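Local coordinates for protein SsfX3 (Streptomyces sp. SF2575, PDB 3SKV) that probably transfers a salicylyl group onto a tetracycline intermediate, as an acyltransferase of the GDSL/SGNH hydrolase family working in antibiotic biosynthesis, at residues K185-H197 with L218-L232. The protein carries 1 engineered substitution. Residues are numbered along the deposited sequence; the frame is centred on the assembly and turned at random.
Sequences KPHWIHYGDSICH and LDLQSLSFAADGSHL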
loop_
_atom_site.group_PDB
_atom_site.type_symbol
_atom_site.label_atom_id
_atom_site.label_comp_id
_atom_site.label_asym_id
_atom_site.label_seq_id
_atom_site.Cartn_x
_atom_site.Cartn_y
_atom_site.Cartn_z
ATOM N N LYS A 185 -15.812 -4.171 5.393
ATOM C CA LYS A 185 -14.657 -4.866 5.941
ATOM C C LYS A 185 -13.939 -3.938 6.906
ATOM O O LYS A 185 -13.967 -2.701 6.727
ATOM C CB LYS A 185 -13.689 -5.255 4.823
ATOM C CG LYS A 185 -14.131 -6.472 4.083
ATOM C CD LYS A 185 -13.187 -6.767 2.944
ATOM C CE LYS A 185 -13.839 -7.653 1.912
ATOM N NZ LYS A 185 -14.276 -8.964 2.474
ATOM N N PRO A 186 -13.281 -4.512 7.940
ATOM C CA PRO A 186 -12.496 -3.653 8.852
ATOM C C PRO A 186 -11.357 -2.974 8.091
ATOM O O PRO A 186 -10.798 -3.546 7.155
ATOM C CB PRO A 186 -11.978 -4.631 9.906
ATOM C CG PRO A 186 -12.792 -5.890 9.727
ATOM C CD PRO A 186 -13.161 -5.943 8.301
ATOM N N HIS A 187 -11.026 -1.755 8.486
ATOM C CA HIS A 187 -9.985 -0.983 7.823
ATOM C C HIS A 187 -8.623 -1.285 8.357
ATOM O O HIS A 187 -8.406 -1.249 9.576
ATOM C CB HIS A 187 -10.253 0.528 7.910
ATOM C CG HIS A 187 -11.460 0.950 7.164
ATOM N ND1 HIS A 187 -11.389 1.291 5.830
ATOM C CD2 HIS A 187 -12.739 1.059 7.583
ATOM C CE1 HIS A 187 -12.628 1.595 5.474
ATOM N NE2 HIS A 187 -13.473 1.478 6.496
ATOM N N TRP A 188 -7.684 -1.537 7.439
ATOM C CA TRP A 188 -6.302 -1.757 7.803
ATOM C C TRP A 188 -5.395 -0.722 7.170
ATOM O O TRP A 188 -5.230 -0.710 5.949
ATOM C CB TRP A 188 -5.829 -3.188 7.507
ATOM C CG TRP A 188 -4.361 -3.399 7.765
ATOM C CD1 TRP A 188 -3.584 -2.769 8.703
ATOM C CD2 TRP A 188 -3.488 -4.279 7.044
ATOM N NE1 TRP A 188 -2.289 -3.215 8.621
ATOM C CE2 TRP A 188 -2.201 -4.151 7.616
ATOM C CE3 TRP A 188 -3.682 -5.212 5.998
ATOM C CZ2 TRP A 188 -1.109 -4.913 7.174
ATOM C CZ3 TRP A 188 -2.599 -5.960 5.555
ATOM C CH2 TRP A 188 -1.326 -5.796 6.129
ATOM N N ILE A 189 -4.804 0.150 8.022
ATOM C CA ILE A 189 -3.845 1.163 7.602
ATOM C C ILE A 189 -2.431 0.653 7.836
ATOM O O ILE A 189 -2.089 0.277 8.970
ATOM C CB ILE A 189 -4.048 2.549 8.274
ATOM C CG1 ILE A 189 -5.499 3.059 8.135
ATOM C CG2 ILE A 189 -3.008 3.574 7.714
ATOM C CD1 ILE A 189 -5.712 4.482 8.724
ATOM N N HIS A 190 -1.603 0.641 6.762
ATOM C CA HIS A 190 -0.203 0.256 6.901
ATOM C C HIS A 190 0.680 1.451 6.494
ATOM O O HIS A 190 0.525 2.009 5.405
ATOM C CB HIS A 190 0.183 -1.040 6.159
ATOM C CG HIS A 190 1.636 -1.367 6.315
ATOM N ND1 HIS A 190 2.133 -1.933 7.498
ATOM C CD2 HIS A 190 2.677 -1.095 5.486
ATOM C CE1 HIS A 190 3.448 -1.995 7.340
ATOM N NE2 HIS A 190 3.822 -1.511 6.135
ATOM N N TYR A 191 1.591 1.839 7.403
ATOM C CA TYR A 191 2.531 2.938 7.168
ATOM C C TYR A 191 3.972 2.468 7.345
ATOM O O TYR A 191 4.266 1.700 8.242
ATOM C CB TYR A 191 2.225 4.110 8.127
ATOM C CG TYR A 191 3.245 5.221 8.101
ATOM C CD1 TYR A 191 3.186 6.226 7.140
ATOM C CD2 TYR A 191 4.276 5.270 9.031
ATOM C CE1 TYR A 191 4.155 7.226 7.078
ATOM C CE2 TYR A 191 5.242 6.277 8.988
ATOM C CZ TYR A 191 5.177 7.249 8.009
ATOM O OH TYR A 191 6.090 8.270 7.994
ATOM N N GLY A 192 4.866 2.982 6.534
ATOM C CA GLY A 192 6.285 2.687 6.686
ATOM C C GLY A 192 6.961 1.890 5.590
ATOM O O GLY A 192 6.472 1.811 4.460
ATOM N N ASP A 193 8.134 1.333 5.942
ATOM C CA ASP A 193 9.059 0.552 5.107
ATOM C C ASP A 193 9.962 1.441 4.241
ATOM O O ASP A 193 9.598 2.560 3.876
ATOM C CB ASP A 193 8.340 -0.546 4.284
ATOM C CG ASP A 193 7.756 -1.656 5.142
ATOM O OD1 ASP A 193 8.555 -2.403 5.771
ATOM O OD2 ASP A 193 6.503 -1.803 5.162
ATOM N N SER A 194 11.136 0.929 3.913
ATOM C CA SER A 194 12.114 1.670 3.111
ATOM C C SER A 194 12.097 1.294 1.632
ATOM O O SER A 194 12.839 1.890 0.830
ATOM C CB SER A 194 13.511 1.554 3.715
ATOM O OG SER A 194 13.768 0.213 4.082
ATOM N N ILE A 195 11.184 0.363 1.265
ATOM C CA ILE A 195 11.027 -0.124 -0.111
ATOM C C ILE A 195 9.621 -0.004 -0.667
ATOM O O ILE A 195 8.646 -0.069 0.078
ATOM C CB ILE A 195 11.564 -1.571 -0.318
ATOM C CG1 ILE A 195 10.839 -2.595 0.590
ATOM C CG2 ILE A 195 13.109 -1.625 -0.233
ATOM C CD1 ILE A 195 10.956 -4.047 0.175
ATOM N N CYS A 196 9.533 0.077 -2.002
ATOM C CA CYS A 196 8.287 0.069 -2.744
ATOM C C CYS A 196 7.823 -1.372 -2.738
ATOM O O CYS A 196 8.594 -2.287 -3.067
ATOM C CB CYS A 196 8.506 0.576 -4.164
ATOM S SG CYS A 196 9.385 2.162 -4.260
ATOM N N HIS A 197 6.579 -1.575 -2.319
ATOM C CA HIS A 197 5.998 -2.903 -2.192
ATOM C C HIS A 197 5.555 -3.559 -3.475
ATOM O O HIS A 197 5.315 -4.766 -3.480
ATOM C CB HIS A 197 4.883 -2.901 -1.150
ATOM C CG HIS A 197 5.362 -2.514 0.217
ATOM N ND1 HIS A 197 6.527 -3.051 0.758
ATOM C CD2 HIS A 197 4.807 -1.678 1.117
ATOM C CE1 HIS A 197 6.627 -2.533 1.965
ATOM N NE2 HIS A 197 5.618 -1.696 2.223
ATOM N N LEU A 218 -9.600 -7.744 5.076
ATOM C CA LEU A 218 -9.393 -6.353 5.474
ATOM C C LEU A 218 -9.441 -5.384 4.311
ATOM O O LEU A 218 -9.003 -5.705 3.205
ATOM C CB LEU A 218 -8.050 -6.182 6.212
ATOM C CG LEU A 218 -7.831 -6.992 7.493
ATOM C CD1 LEU A 218 -6.378 -6.965 7.888
ATOM C CD2 LEU A 218 -8.712 -6.484 8.640
ATOM N N ASP A 219 -9.973 -4.196 4.560
ATOM C CA ASP A 219 -9.997 -3.114 3.594
ATOM C C ASP A 219 -8.658 -2.315 3.785
ATOM O O ASP A 219 -8.524 -1.453 4.668
ATOM C CB ASP A 219 -11.218 -2.216 3.830
ATOM C CG ASP A 219 -11.451 -1.142 2.794
ATOM O OD1 ASP A 219 -10.504 -0.820 2.038
ATOM O OD2 ASP A 219 -12.567 -0.590 2.765
ATOM N N LEU A 220 -7.681 -2.647 2.955
ATOM C CA LEU A 220 -6.362 -2.041 2.964
ATOM C C LEU A 220 -6.321 -0.565 2.554
ATOM O O LEU A 220 -7.045 -0.142 1.651
ATOM C CB LEU A 220 -5.438 -2.865 2.047
ATOM C CG LEU A 220 -4.067 -2.282 1.720
ATOM C CD1 LEU A 220 -3.171 -2.290 2.966
ATOM C CD2 LEU A 220 -3.437 -3.021 0.578
ATOM N N GLN A 221 -5.395 0.137 3.200
ATOM C CA GLN A 221 -5.010 1.501 2.904
ATOM C C GLN A 221 -3.506 1.601 3.169
ATOM O O GLN A 221 -3.061 1.561 4.306
ATOM C CB GLN A 221 -5.770 2.508 3.757
ATOM C CG GLN A 221 -5.292 3.937 3.569
ATOM C CD GLN A 221 -5.693 4.528 2.231
ATOM O OE1 GLN A 221 -6.874 4.658 1.929
ATOM N NE2 GLN A 221 -4.709 4.900 1.431
ATOM N N SER A 222 -2.736 1.711 2.094
ATOM C CA SER A 222 -1.287 1.815 2.138
ATOM C C SER A 222 -0.886 3.276 2.176
ATOM O O SER A 222 -1.357 4.083 1.368
ATOM C CB SER A 222 -0.668 1.154 0.907
ATOM O OG SER A 222 0.724 1.450 0.809
ATOM N N LEU A 223 -0.035 3.619 3.124
ATOM C CA LEU A 223 0.580 4.923 3.270
ATOM C C LEU A 223 2.089 4.673 3.314
ATOM O O LEU A 223 2.836 5.353 4.019
ATOM C CB LEU A 223 0.081 5.670 4.514
ATOM C CG LEU A 223 -1.384 6.063 4.552
ATOM C CD1 LEU A 223 -1.727 6.669 5.850
ATOM C CD2 LEU A 223 -1.736 7.029 3.457
ATOM N N SER A 224 2.520 3.659 2.541
ATOM C CA SER A 224 3.903 3.248 2.293
ATOM C C SER A 224 4.405 4.023 1.069
ATOM O O SER A 224 3.899 3.836 -0.039
ATOM C CB SER A 224 3.968 1.755 1.992
ATOM O OG SER A 224 4.265 0.996 3.152
ATOM N N PHE A 225 5.392 4.906 1.259
ATOM C CA PHE A 225 5.905 5.669 0.121
ATOM C C PHE A 225 7.428 5.523 0.035
ATOM O O PHE A 225 8.135 6.505 -0.264
ATOM C CB PHE A 225 5.465 7.144 0.243
ATOM C CG PHE A 225 3.989 7.357 0.472
ATOM C CD1 PHE A 225 3.088 7.287 -0.586
ATOM C CD2 PHE A 225 3.500 7.642 1.739
ATOM C CE1 PHE A 225 1.718 7.486 -0.376
ATOM C CE2 PHE A 225 2.141 7.883 1.938
ATOM C CZ PHE A 225 1.257 7.801 0.876
ATOM N N ALA A 226 7.936 4.277 0.324
ATOM C CA ALA A 226 9.370 3.899 0.394
ATOM C C ALA A 226 10.101 4.735 1.491
ATOM O O ALA A 226 9.419 5.345 2.306
ATOM C CB ALA A 226 10.039 4.019 -0.973
ATOM N N ALA A 227 11.445 4.746 1.540
ATOM C CA ALA A 227 12.230 5.429 2.584
ATOM C C ALA A 227 11.798 6.856 2.966
ATOM O O ALA A 227 11.501 7.105 4.145
ATOM C CB ALA A 227 13.717 5.369 2.275
ATOM N N ASP A 228 11.714 7.765 1.977
ATOM C CA ASP A 228 11.330 9.169 2.188
ATOM C C ASP A 228 10.050 9.395 2.982
ATOM O O ASP A 228 10.036 10.281 3.846
ATOM C CB ASP A 228 11.323 9.956 0.864
ATOM C CG ASP A 228 12.695 10.053 0.203
ATOM O OD1 ASP A 228 13.705 9.665 0.856
ATOM O OD2 ASP A 228 12.764 10.504 -0.970
ATOM N N GLY A 229 9.015 8.583 2.725
ATOM C CA GLY A 229 7.742 8.713 3.419
ATOM C C GLY A 229 7.641 8.044 4.776
ATOM O O GLY A 229 6.613 8.178 5.435
ATOM N N SER A 230 8.703 7.356 5.218
ATOM C CA SER A 230 8.745 6.602 6.471
ATOM C C SER A 230 9.639 7.220 7.571
ATOM O O SER A 230 10.236 6.480 8.356
ATOM C CB SER A 230 9.170 5.165 6.183
ATOM O OG SER A 230 8.604 4.718 4.964
ATOM N N HIS A 231 9.674 8.565 7.661
ATOM C CA HIS A 231 10.472 9.335 8.624
ATOM C C HIS A 231 9.634 9.838 9.827
ATOM O O HIS A 231 10.058 10.760 10.554
ATOM C CB HIS A 231 11.156 10.518 7.912
ATOM C CG HIS A 231 12.391 10.147 7.167
ATOM N ND1 HIS A 231 12.374 9.186 6.174
ATOM C CD2 HIS A 231 13.638 10.653 7.254
ATOM C CE1 HIS A 231 13.608 9.118 5.710
ATOM N NE2 HIS A 231 14.404 9.984 6.326
ATOM N N LEU A 232 8.445 9.243 10.033
ATOM C CA LEU A 232 7.550 9.652 11.124
ATOM C C LEU A 232 7.117 11.093 11.069
ATOM O O LEU A 232 6.929 11.716 12.120
ATOM C CB LEU A 232 8.074 9.283 12.531
ATOM C CG LEU A 232 8.366 7.809 12.817
ATOM C CD1 LEU A 232 9.217 7.683 14.072
ATOM C CD2 LEU A 232 7.053 6.979 12.909
HETATM O O HOH W 1 -14.567 -1.177 4.480
HETATM O O HOH W 2 -8.988 1.206 4.486
HETATM O O HOH W 3 7.148 1.636 1.444
#
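Backbone bonds from P186 to L223 join strands 187-192 and 219-223 in parallel, their axes 4.7 Å apart and 21° askew. D219 N donates to P186 O, W188 N to D219 O, Q221 N to W188 O, H190 N to Q221 O and L223 N to H190 O; the third is the most bent, 138° at its hydrogen. W188 N, in contrast, makes a nearly straight bond but reaches D219 O from above the carbonyl plane.

Apolar contacts lie on both faces of the sheet. CD1 of L218 rests 3.7 Å from CE3 of W188, while CD1 of L220 approaches CE3 of the same indole at 4.2 Å. W188 CG stands anti to the backbone N, which carries the indole onto helix 208-216. On the other face, I189 CG2 meets L223 CD1 at 3.8 Å.

Polar groups join the two segments at both ends of the strands. On the face that carries I189, H187 and D219 lie side by side, ring and carboxylate planes 29° apart; a water joins H187 ND1 to D219 O, and D219 OD1 is salt-bridged to R86. At the C-terminal ends, S224 OG donates to G192 O over 2.7 Å, tilted from the carbonyl plane, and weakly accepts H197 NE2. Within 185-197, H190 NE2 meets D193 OD2 at 2.9 Å, with the carboxylate oxygen in the imidazole plane; H190 ND1 is hydrogen-bonded to S249 OG, so both ring nitrogens are engaged, while D193 OD1 is salt-bridged to R251. Another water takes a hydrogen from A226 N and donates to G192 O and I195 O, bridging the turns.

Together with helix 208-216, the strands form a beta-alpha-beta unit at one edge of the five-stranded parallel sheet. The G192-D193-S194 sequence after strand 187-192 matches the GDS block of the GDSL/SGNH fold, in which relatives carry the nucleophilic serine.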